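Local coordinates for protein transcriptional regulator (Vibrio vulnificus, PDB 4IVN) that probably represses transcription of sialic acid catabolism genes by binding DNA, and binds N-acetylmannosamine 6-phosphate in its sugar isomerase (SIS) domain, at residues N6-N14 / F70-L78; F18-I29 / N47-L58. All blocks are in the same frame, centred on the assembly; numbering follows the deposited sequence.

Interaction 1 of 2, residues N6-N14 / F70-L78; sequences NLLVRLRSN and FRMALAVDL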
loop_
_atom_site.group_PDB
_atom_site.type_symbol
_atom_site.label_atom_id
_atom_site.label_comp_id
_atom_site.label_asym_id
_atom_site.label_seq_id
_atom_site.Cartn_x
_atom_site.Cartn_y
_atom_site.Cartn_z
ATOM N N ASN A 6 -2.506 -25.350 -26.067
ATOM C CA ASN A 6 -3.881 -25.204 -26.666
ATOM C C ASN A 6 -4.184 -23.945 -27.505
ATOM O O ASN A 6 -4.355 -24.065 -28.734
ATOM C CB ASN A 6 -4.988 -25.434 -25.641
ATOM C CG ASN A 6 -6.272 -25.871 -26.303
ATOM O OD1 ASN A 6 -6.740 -26.979 -26.078
ATOM N ND2 ASN A 6 -6.820 -25.019 -27.170
ATOM N N LEU A 7 -4.281 -22.763 -26.870
ATOM C CA LEU A 7 -3.925 -21.548 -27.599
ATOM C C LEU A 7 -2.520 -21.757 -28.228
ATOM O O LEU A 7 -2.288 -21.357 -29.387
ATOM C CB LEU A 7 -3.892 -20.279 -26.728
ATOM C CG LEU A 7 -3.320 -19.032 -27.418
ATOM C CD1 LEU A 7 -3.619 -17.779 -26.616
ATOM C CD2 LEU A 7 -1.813 -19.140 -27.559
ATOM N N LEU A 8 -1.584 -22.365 -27.489
ATOM C CA LEU A 8 -0.247 -22.569 -28.080
ATOM C C LEU A 8 -0.227 -23.605 -29.216
ATOM O O LEU A 8 0.445 -23.406 -30.253
ATOM C CB LEU A 8 0.828 -22.866 -27.031
ATOM C CG LEU A 8 1.260 -21.656 -26.186
ATOM C CD1 LEU A 8 2.117 -22.124 -25.025
ATOM C CD2 LEU A 8 1.993 -20.622 -27.030
ATOM N N VAL A 9 -0.982 -24.687 -29.038
ATOM C CA VAL A 9 -1.170 -25.655 -30.138
ATOM C C VAL A 9 -1.874 -24.983 -31.327
ATOM O O VAL A 9 -1.474 -25.204 -32.476
ATOM C CB VAL A 9 -1.960 -26.941 -29.728
ATOM C CG1 VAL A 9 -2.169 -27.890 -30.958
ATOM C CG2 VAL A 9 -1.277 -27.617 -28.534
ATOM N N ARG A 10 -2.905 -24.165 -31.062
ATOM C CA ARG A 10 -3.653 -23.554 -32.156
ATOM C C ARG A 10 -2.768 -22.616 -32.904
ATOM O O ARG A 10 -2.835 -22.594 -34.143
ATOM C CB ARG A 10 -4.998 -22.962 -31.740
ATOM C CG ARG A 10 -6.012 -24.047 -31.360
ATOM C CD ARG A 10 -7.450 -23.546 -31.312
ATOM N NE ARG A 10 -7.527 -22.317 -30.529
ATOM C CZ ARG A 10 -7.308 -21.095 -31.024
ATOM N NH1 ARG A 10 -7.017 -20.921 -32.312
ATOM N NH2 ARG A 10 -7.369 -20.045 -30.226
ATOM N N LEU A 11 -1.863 -21.934 -32.184
ATOM C CA LEU A 11 -0.942 -20.959 -32.816
ATOM C C LEU A 11 -0.043 -21.692 -33.807
ATOM O O LEU A 11 0.058 -21.323 -34.992
ATOM C CB LEU A 11 -0.110 -20.188 -31.779
ATOM C CG LEU A 11 0.685 -18.889 -32.093
ATOM C CD1 LEU A 11 -0.027 -17.859 -32.969
ATOM C CD2 LEU A 11 1.129 -18.224 -30.790
ATOM N N ARG A 12 0.621 -22.711 -33.301
ATOM C CA ARG A 12 1.407 -23.619 -34.131
ATOM C C ARG A 12 0.734 -24.097 -35.450
ATOM O O ARG A 12 1.268 -23.889 -36.550
ATOM C CB ARG A 12 1.795 -24.834 -33.291
ATOM C CG ARG A 12 3.117 -24.689 -32.586
ATOM C CD ARG A 12 4.245 -24.667 -33.606
ATOM N NE ARG A 12 3.877 -25.306 -34.871
ATOM C CZ ARG A 12 4.730 -25.554 -35.870
ATOM N NH1 ARG A 12 6.014 -25.231 -35.756
ATOM N NH2 ARG A 12 4.302 -26.139 -36.986
ATOM N N SER A 13 -0.415 -24.758 -35.324
ATOM C CA SER A 13 -1.013 -25.428 -36.465
ATOM C C SER A 13 -1.748 -24.429 -37.340
ATOM O O SER A 13 -1.582 -24.450 -38.549
ATOM C CB SER A 13 -1.888 -26.638 -36.065
ATOM O OG SER A 13 -2.770 -26.350 -34.994
ATOM N N ASN A 14 -2.502 -23.509 -36.746
ATOM C CA ASN A 14 -3.294 -22.586 -37.570
ATOM C C ASN A 14 -2.459 -21.437 -38.148
ATOM O O ASN A 14 -3.024 -20.436 -38.634
ATOM C CB ASN A 14 -4.553 -22.027 -36.849
ATOM C CG ASN A 14 -5.202 -23.024 -35.893
ATOM O OD1 ASN A 14 -4.976 -24.245 -35.948
ATOM N ND2 ASN A 14 -6.016 -22.488 -34.983
ATOM N N PHE A 70 -6.103 -12.398 -25.667
ATOM C CA PHE A 70 -5.004 -13.334 -26.054
ATOM C C PHE A 70 -3.992 -13.577 -24.937
ATOM O O PHE A 70 -3.669 -14.742 -24.614
ATOM C CB PHE A 70 -4.309 -12.786 -27.298
ATOM C CG PHE A 70 -3.133 -13.614 -27.736
ATOM C CD1 PHE A 70 -1.910 -13.446 -27.136
ATOM C CD2 PHE A 70 -3.275 -14.543 -28.787
ATOM C CE1 PHE A 70 -0.815 -14.236 -27.530
ATOM C CE2 PHE A 70 -2.203 -15.328 -29.198
ATOM C CZ PHE A 70 -0.959 -15.147 -28.571
ATOM N N ARG A 71 -3.460 -12.482 -24.328
ATOM C CA ARG A 71 -2.395 -12.645 -23.346
ATOM C C ARG A 71 -2.954 -13.407 -22.103
ATOM O O ARG A 71 -2.296 -14.238 -21.527
ATOM C CB ARG A 71 -1.853 -11.292 -22.934
ATOM C CG ARG A 71 -0.482 -11.394 -22.231
ATOM C CD ARG A 71 -0.071 -9.975 -21.826
ATOM N NE ARG A 71 -0.801 -9.612 -20.599
ATOM C CZ ARG A 71 -0.341 -8.823 -19.610
ATOM N NH1 ARG A 71 0.849 -8.237 -19.691
ATOM N NH2 ARG A 71 -1.121 -8.568 -18.531
ATOM N N MET A 72 -4.189 -13.090 -21.707
ATOM C CA MET A 72 -4.849 -13.831 -20.605
ATOM C C MET A 72 -4.950 -15.353 -20.942
ATOM O O MET A 72 -4.573 -16.218 -20.108
ATOM C CB MET A 72 -6.281 -13.265 -20.442
ATOM C CG MET A 72 -7.154 -13.930 -19.359
ATOM S SD MET A 72 -6.705 -13.359 -17.656
ATOM C CE MET A 72 -5.786 -14.829 -17.215
ATOM N N ALA A 73 -5.480 -15.686 -22.140
ATOM C CA ALA A 73 -5.527 -17.134 -22.519
ATOM C C ALA A 73 -4.139 -17.720 -22.506
ATOM O O ALA A 73 -3.927 -18.912 -22.127
ATOM C CB ALA A 73 -6.123 -17.315 -23.902
ATOM N N LEU A 74 -3.187 -16.927 -22.973
ATOM C CA LEU A 74 -1.826 -17.428 -22.982
ATOM C C LEU A 74 -1.396 -17.869 -21.577
ATOM O O LEU A 74 -0.857 -19.006 -21.385
ATOM C CB LEU A 74 -0.867 -16.377 -23.561
ATOM C CG LEU A 74 0.611 -16.772 -23.476
ATOM C CD1 LEU A 74 0.899 -18.052 -24.329
ATOM C CD2 LEU A 74 1.503 -15.659 -23.973
ATOM N N ALA A 75 -1.621 -16.985 -20.583
ATOM C CA ALA A 75 -1.111 -17.245 -19.218
ATOM C C ALA A 75 -1.832 -18.479 -18.648
ATOM O O ALA A 75 -1.236 -19.312 -17.979
ATOM C CB ALA A 75 -1.270 -15.982 -18.297
ATOM N N VAL A 76 -3.126 -18.599 -18.939
ATOM C CA VAL A 76 -3.917 -19.725 -18.456
ATOM C C VAL A 76 -3.408 -20.999 -19.127
ATOM O O VAL A 76 -3.251 -22.020 -18.433
ATOM C CB VAL A 76 -5.412 -19.534 -18.730
ATOM C CG1 VAL A 76 -6.219 -20.809 -18.399
ATOM C CG2 VAL A 76 -5.932 -18.367 -17.902
ATOM N N ASP A 77 -3.071 -20.915 -20.434
ATOM C CA ASP A 77 -2.631 -22.076 -21.222
ATOM C C ASP A 77 -1.261 -22.555 -20.672
ATOM O O ASP A 77 -1.048 -23.778 -20.440
ATOM C CB ASP A 77 -2.575 -21.727 -22.721
ATOM C CG ASP A 77 -2.640 -22.951 -23.644
ATOM O OD1 ASP A 77 -3.330 -23.966 -23.304
ATOM O OD2 ASP A 77 -2.002 -22.880 -24.745
ATOM N N LEU A 78 -0.361 -21.615 -20.388
ATOM C CA LEU A 78 0.940 -21.950 -19.784
ATOM C C LEU A 78 0.797 -22.586 -18.404
ATOM O O LEU A 78 1.583 -23.441 -18.014
ATOM C CB LEU A 78 1.814 -20.699 -19.705
ATOM C CG LEU A 78 2.427 -20.234 -21.048
ATOM C CD1 LEU A 78 3.181 -18.934 -20.881
ATOM C CD2 LEU A 78 3.350 -21.287 -21.629
#
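Leu7 and Asp77 carry the contact between helix 7-13 and the end of helix 67-78, the first and last helices of the RpiR-type helix-turn-helix domain. The short axes come within 10.2 Å, and the backbones are nearest at the start of helix 7-13, where Asn6 CA lies 6.4 Å from Asp77 CA. Leu7 enters there as a knob into the hole formed by Phe70, Ala73, Leu74 and Asp77. With CG anti to the backbone N (chi1 171°), its CD1 methyl reaches over one face of the Phe70 ring, 4.0 Å from the ring centroid and 20° off the normal: a CH-pi contact offset toward the CD2-CE2 side of the rim. Leu7 CD1 also lies 3.7 Å from Ala73 CB. Leu11, one turn on, brings CD2 to the edge of that ring near its plane, at 4.3 Å from Phe70 CZ, so one leucine lies over the face and the other at the edge.

Leu8 diverges from Leu7. Its CG lies beside the backbone N, and the branch splits between two leucines: Leu8 CD2 meets Leu74 CD1 at 3.9 Å, while Leu8 CD1 meets Leu78 CD2 at 3.7 Å. Beyond the segments, Ile29 of helix 20-36 also packs on Phe70, and Tyr64 on Leu7. The polar end of the interface is a carboxylate set against backbone N-H groups at the start of helix 7-13, whose dipole would be expected to stabilise its negative charge. Asp77 OD2 accepts from Asn6 N, just before the helix, through its syn lone pair at 2.8 Å, and from Leu8 N within it, nearly in line with the C-O bond, with an N-H...O angle of 167°.

Interaction 2 of 2, residues F18-I29 / N47-L58; sequences FSKKLRVVADYI and NTQTSEATVVRL
Leu58 fits as a knob among Leu22, Val25, Ala26 and Ile29, where helix 52-61 crosses helix 20-36 at -76° with the short axes 9.4 Å apart. Its first torsion, with CG anti to the backbone N (chi1 175°), carries the branch toward helix 20-36, and the second (chi2 65°) parts the methyls. Leu58 CD2 passes alongside Val25, the two side chains running in opposite directions, and stands only 3.3 Å from Val25 CG1, closer than ordinary van der Waals contact; Ile29 CD1 touches the same methyl. Leu58 CD1 turns instead to the Phe18 ring, which it meets obliquely at 3.4 Å from Phe18 CE2.

Leu22 occupies the next place along the crossing. Leu22 CD1 packs tightly on Thr54 CG2 and sits above the centre of the Arg57 guanidinium, 4.2 Å over the plane. That flat group is tied back to the start of helix 20-36 by a water that accepts from Arg57 NH1 and is also hydrogen-bonded to Ser19 OG, at the N-cap.

Val25 faces two elements at once. While CG1 meets Leu58, Val25 CG2 points to the turn and lies 3.5 Å from Thr50 OG1, a hydroxyl that donates to Thr48 OG1, itself also hydrogen-bonded to Leu44 O. Lys21, more exposed, bends its chain at its outer torsions to offer Lys21 NZ to Thr54 OG1 in a weak bond of 3.4 Å; a water links the same NZ to Gln49 O. Tyr28 CB rests on Thr48 CG2, and the phenol OH is hydrogen-bonded to Gln39 beyond the segments.

A Schellman motif at Gln49 closes the turn after helix 41-48, and helix 52-61 starts after the N-cap Ser51. This pair, packed across helix 20-36, is characteristic of the helix-turn-helix of RpiR-family regulators, in which the second helix of the pair is probably the DNA-recognition helix.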
loop_
_atom_site.group_PDB
_atom_site.type_symbol
_atom_site.label_atom_id
_atom_site.label_comp_id
_atom_site.label_asym_id
_atom_site.label_seq_id
_atom_site.Cartn_x
_atom_site.Cartn_y
_atom_site.Cartn_z
ATOM N N PHE A 18 -1.340 -17.903 -42.063
ATOM C CA PHE A 18 -0.872 -16.539 -41.735
ATOM C C PHE A 18 0.158 -16.025 -42.732
ATOM O O PHE A 18 1.042 -16.794 -43.173
ATOM C CB PHE A 18 -0.227 -16.465 -40.337
ATOM C CG PHE A 18 -1.165 -16.767 -39.193
ATOM C CD1 PHE A 18 -2.561 -16.791 -39.366
ATOM C CD2 PHE A 18 -0.649 -16.994 -37.908
ATOM C CE1 PHE A 18 -3.415 -17.062 -38.297
ATOM C CE2 PHE A 18 -1.501 -17.266 -36.833
ATOM C CZ PHE A 18 -2.886 -17.288 -37.028
ATOM N N SER A 19 0.059 -14.717 -43.015
ATOM C CA SER A 19 1.055 -13.930 -43.759
ATOM C C SER A 19 2.433 -13.892 -43.087
ATOM O O SER A 19 2.545 -14.191 -41.905
ATOM C CB SER A 19 0.571 -12.480 -43.914
ATOM O OG SER A 19 0.658 -11.778 -42.663
ATOM N N LYS A 20 3.470 -13.502 -43.837
ATOM C CA LYS A 20 4.830 -13.367 -43.290
ATOM C C LYS A 20 4.859 -12.451 -42.057
ATOM O O LYS A 20 5.502 -12.778 -41.053
ATOM C CB LYS A 20 5.865 -12.867 -44.328
ATOM C CG LYS A 20 7.273 -12.794 -43.721
ATOM C CD LYS A 20 8.423 -12.967 -44.696
ATOM C CE LYS A 20 9.251 -11.695 -44.778
ATOM N NZ LYS A 20 10.509 -11.908 -45.540
ATOM N N LYS A 21 4.195 -11.302 -42.146
ATOM C CA LYS A 21 4.288 -10.332 -41.088
ATOM C C LYS A 21 3.696 -10.953 -39.792
ATOM O O LYS A 21 4.327 -10.923 -38.705
ATOM C CB LYS A 21 3.591 -9.028 -41.497
ATOM C CG LYS A 21 4.126 -7.774 -40.794
ATOM C CD LYS A 21 3.973 -6.511 -41.662
ATOM C CE LYS A 21 3.674 -5.225 -40.863
ATOM N NZ LYS A 21 4.504 -4.819 -39.677
ATOM N N LEU A 22 2.499 -11.521 -39.912
ATOM C CA LEU A 22 1.845 -12.238 -38.803
ATOM C C LEU A 22 2.706 -13.429 -38.280
ATOM O O LEU A 22 2.747 -13.675 -37.081
ATOM C CB LEU A 22 0.417 -12.678 -39.186
ATOM C CG LEU A 22 -0.856 -11.855 -38.895
ATOM C CD1 LEU A 22 -0.655 -10.418 -38.462
ATOM C CD2 LEU A 22 -1.761 -11.861 -40.115
ATOM N N ARG A 23 3.413 -14.116 -39.187
ATOM C CA ARG A 23 4.282 -15.283 -38.866
ATOM C C ARG A 23 5.415 -14.876 -37.962
ATOM O O ARG A 23 5.813 -15.650 -37.084
ATOM C CB ARG A 23 4.909 -15.950 -40.114
ATOM C CG ARG A 23 3.998 -16.917 -40.864
ATOM C CD ARG A 23 4.741 -17.790 -41.891
ATOM N NE ARG A 23 4.111 -19.116 -41.967
ATOM C CZ ARG A 23 4.518 -20.211 -41.308
ATOM N NH1 ARG A 23 5.600 -20.196 -40.530
ATOM N NH2 ARG A 23 3.838 -21.342 -41.437
ATOM N N VAL A 24 5.935 -13.665 -38.189
ATOM C CA VAL A 24 7.019 -13.156 -37.355
ATOM C C VAL A 24 6.503 -13.058 -35.922
ATOM O O VAL A 24 7.164 -13.465 -34.965
ATOM C CB VAL A 24 7.477 -11.781 -37.866
ATOM C CG1 VAL A 24 8.273 -11.052 -36.799
ATOM C CG2 VAL A 24 8.327 -11.963 -39.157
ATOM N N VAL A 25 5.291 -12.532 -35.779
ATOM C CA VAL A 25 4.745 -12.359 -34.430
ATOM C C VAL A 25 4.353 -13.719 -33.868
ATOM O O VAL A 25 4.574 -13.974 -32.673
ATOM C CB VAL A 25 3.494 -11.443 -34.421
ATOM C CG1 VAL A 25 2.983 -11.266 -32.990
ATOM C CG2 VAL A 25 3.795 -10.064 -35.031
ATOM N N ALA A 26 3.773 -14.601 -34.715
ATOM C CA ALA A 26 3.392 -15.920 -34.215
ATOM C C ALA A 26 4.672 -16.613 -33.719
ATOM O O ALA A 26 4.709 -17.160 -32.611
ATOM C CB ALA A 26 2.629 -16.729 -35.284
ATOM N N ASP A 27 5.754 -16.480 -34.474
ATOM C CA ASP A 27 7.037 -17.174 -34.136
ATOM C C ASP A 27 7.696 -16.671 -32.846
ATOM O O ASP A 27 8.215 -17.486 -32.032
ATOM C CB ASP A 27 8.060 -17.076 -35.265
ATOM C CG ASP A 27 7.853 -18.119 -36.338
ATOM O OD1 ASP A 27 7.284 -19.184 -36.037
ATOM O OD2 ASP A 27 8.273 -17.896 -37.496
ATOM N N TYR A 28 7.719 -15.349 -32.699
ATOM C CA TYR A 28 8.228 -14.728 -31.477
ATOM C C TYR A 28 7.431 -15.218 -30.262
ATOM O O TYR A 28 8.014 -15.550 -29.237
ATOM C CB TYR A 28 8.242 -13.193 -31.550
ATOM C CG TYR A 28 8.769 -12.520 -30.303
ATOM C CD1 TYR A 28 10.095 -12.075 -30.223
ATOM C CD2 TYR A 28 7.928 -12.289 -29.180
ATOM C CE1 TYR A 28 10.587 -11.464 -29.045
ATOM C CE2 TYR A 28 8.417 -11.666 -28.027
ATOM C CZ TYR A 28 9.743 -11.259 -27.971
ATOM O OH TYR A 28 10.211 -10.673 -26.813
ATOM N N ILE A 29 6.107 -15.289 -30.366
ATOM C CA ILE A 29 5.329 -15.726 -29.238
ATOM C C ILE A 29 5.587 -17.198 -28.902
ATOM O O ILE A 29 5.691 -17.558 -27.715
ATOM C CB ILE A 29 3.815 -15.502 -29.483
ATOM C CG1 ILE A 29 3.535 -14.001 -29.667
ATOM C CG2 ILE A 29 3.049 -15.949 -28.255
ATOM C CD1 ILE A 29 2.150 -13.632 -30.218
ATOM N N ASN A 47 9.394 -5.607 -29.757
ATOM C CA ASN A 47 10.272 -6.767 -29.809
ATOM C C ASN A 47 10.197 -7.539 -31.139
ATOM O O ASN A 47 11.116 -8.281 -31.478
ATOM C CB ASN A 47 9.931 -7.706 -28.678
ATOM C CG ASN A 47 10.151 -7.065 -27.336
ATOM O OD1 ASN A 47 10.974 -6.143 -27.211
ATOM N ND2 ASN A 47 9.413 -7.518 -26.337
ATOM N N THR A 48 9.079 -7.400 -31.849
ATOM C CA THR A 48 8.938 -8.080 -33.114
ATOM C C THR A 48 9.185 -7.141 -34.309
ATOM O O THR A 48 9.172 -7.599 -35.464
ATOM C CB THR A 48 7.526 -8.654 -33.278
ATOM O OG1 THR A 48 6.585 -7.585 -33.143
ATOM C CG2 THR A 48 7.275 -9.839 -32.285
ATOM N N GLN A 49 9.399 -5.856 -34.025
ATOM C CA GLN A 49 9.478 -4.804 -35.056
ATOM C C GLN A 49 8.266 -4.825 -36.017
ATOM O O GLN A 49 8.428 -4.820 -37.250
ATOM C CB GLN A 49 10.761 -4.960 -35.881
ATOM C CG GLN A 49 12.074 -4.541 -35.215
ATOM C CD GLN A 49 13.260 -5.134 -35.972
ATOM O OE1 GLN A 49 13.543 -6.330 -35.860
ATOM N NE2 GLN A 49 13.939 -4.314 -36.775
ATOM N N THR A 50 7.054 -4.855 -35.472
ATOM C CA THR A 50 5.829 -4.833 -36.270
ATOM C C THR A 50 4.971 -3.748 -35.627
ATOM O O THR A 50 5.265 -3.294 -34.523
ATOM C CB THR A 50 5.139 -6.248 -36.318
ATOM O OG1 THR A 50 4.617 -6.622 -35.020
ATOM C CG2 THR A 50 6.119 -7.336 -36.729
ATOM N N SER A 51 3.896 -3.333 -36.254
ATOM C CA SER A 51 3.010 -2.372 -35.596
ATOM C C SER A 51 2.152 -3.055 -34.499
ATOM O O SER A 51 2.045 -4.280 -34.425
ATOM C CB SER A 51 2.109 -1.782 -36.626
ATOM O OG SER A 51 1.409 -2.859 -37.175
ATOM N N GLU A 52 1.509 -2.256 -33.665
ATOM C CA GLU A 52 0.527 -2.812 -32.777
ATOM C C GLU A 52 -0.662 -3.323 -33.568
ATOM O O GLU A 52 -1.339 -4.247 -33.142
ATOM C CB GLU A 52 0.066 -1.772 -31.774
ATOM C CG GLU A 52 1.199 -1.195 -30.970
ATOM C CD GLU A 52 0.709 -0.274 -29.857
ATOM O OE1 GLU A 52 -0.525 -0.183 -29.635
ATOM O OE2 GLU A 52 1.576 0.333 -29.190
ATOM N N ALA A 53 -0.927 -2.723 -34.707
ATOM C CA ALA A 53 -2.034 -3.256 -35.571
ATOM C C ALA A 53 -1.809 -4.723 -36.019
ATOM O O ALA A 53 -2.753 -5.516 -36.178
ATOM C CB ALA A 53 -2.223 -2.385 -36.801
ATOM N N THR A 54 -0.547 -5.038 -36.302
ATOM C CA THR A 54 -0.173 -6.386 -36.745
ATOM C C THR A 54 -0.434 -7.380 -35.588
ATOM O O THR A 54 -1.053 -8.428 -35.782
ATOM C CB THR A 54 1.288 -6.461 -37.216
ATOM O OG1 THR A 54 1.520 -5.520 -38.261
ATOM C CG2 THR A 54 1.600 -7.875 -37.759
ATOM N N VAL A 55 -0.021 -6.994 -34.382
ATOM C CA VAL A 55 -0.160 -7.857 -33.208
ATOM C C VAL A 55 -1.648 -8.098 -32.972
ATOM O O VAL A 55 -2.060 -9.238 -32.754
ATOM C CB VAL A 55 0.501 -7.176 -31.975
ATOM C CG1 VAL A 55 0.317 -7.986 -30.703
ATOM C CG2 VAL A 55 1.987 -6.944 -32.224
ATOM N N VAL A 56 -2.444 -7.012 -33.046
ATOM C CA VAL A 56 -3.882 -7.108 -32.846
ATOM C C VAL A 56 -4.499 -8.047 -33.890
ATOM O O VAL A 56 -5.315 -8.922 -33.543
ATOM C CB VAL A 56 -4.590 -5.720 -32.913
ATOM C CG1 VAL A 56 -6.075 -5.902 -32.832
ATOM C CG2 VAL A 56 -4.158 -4.776 -31.777
ATOM N N ARG A 57 -4.097 -7.883 -35.162
ATOM C CA ARG A 57 -4.641 -8.712 -36.211
ATOM C C ARG A 57 -4.331 -10.173 -35.956
ATOM O O ARG A 57 -5.213 -11.024 -36.101
ATOM C CB ARG A 57 -4.189 -8.250 -37.621
ATOM C CG ARG A 57 -5.092 -8.741 -38.745
ATOM C CD ARG A 57 -4.624 -8.255 -40.123
ATOM N NE ARG A 57 -3.473 -7.356 -39.990
ATOM C CZ ARG A 57 -2.382 -7.386 -40.756
ATOM N NH1 ARG A 57 -2.291 -8.262 -41.758
ATOM N NH2 ARG A 57 -1.384 -6.527 -40.514
ATOM N N LEU A 58 -3.110 -10.494 -35.538
ATOM C CA LEU A 58 -2.809 -11.875 -35.141
ATOM C C LEU A 58 -3.810 -12.350 -34.043
ATOM O O LEU A 58 -4.496 -13.385 -34.177
ATOM C CB LEU A 58 -1.336 -11.982 -34.675
ATOM C CG LEU A 58 -0.890 -13.328 -34.105
ATOM C CD1 LEU A 58 -0.958 -14.377 -35.184
ATOM C CD2 LEU A 58 0.516 -13.337 -33.560
HETATM O O HOH W 1 -0.109 -9.356 -42.964
HETATM O O HOH W 2 7.465 -5.040 -39.760
#

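Both interactions lie in the all-helical N-terminal domain, their centres about 15 Å apart and on the same side of the chain's centre. Along the sequence 6-14 comes first, then 18-29, 47-58 and finally 70-78, so interaction 1 joins the first and last helices of the domain, and interaction 2 lies between them in sequence. They share one apolar core, as direct contacts demonstrate: Leu11 CD1 reaches Ala26 CB at 3.7 Å, and Phe70 CZ reaches Ile29 CD1 at 3.8 Å. Helix 20-36 therefore bridges the two. Helix 67-78 also packs on the second subunit, through Met72 on its Ile273, which places the probable DNA-binding unit against the partner chain.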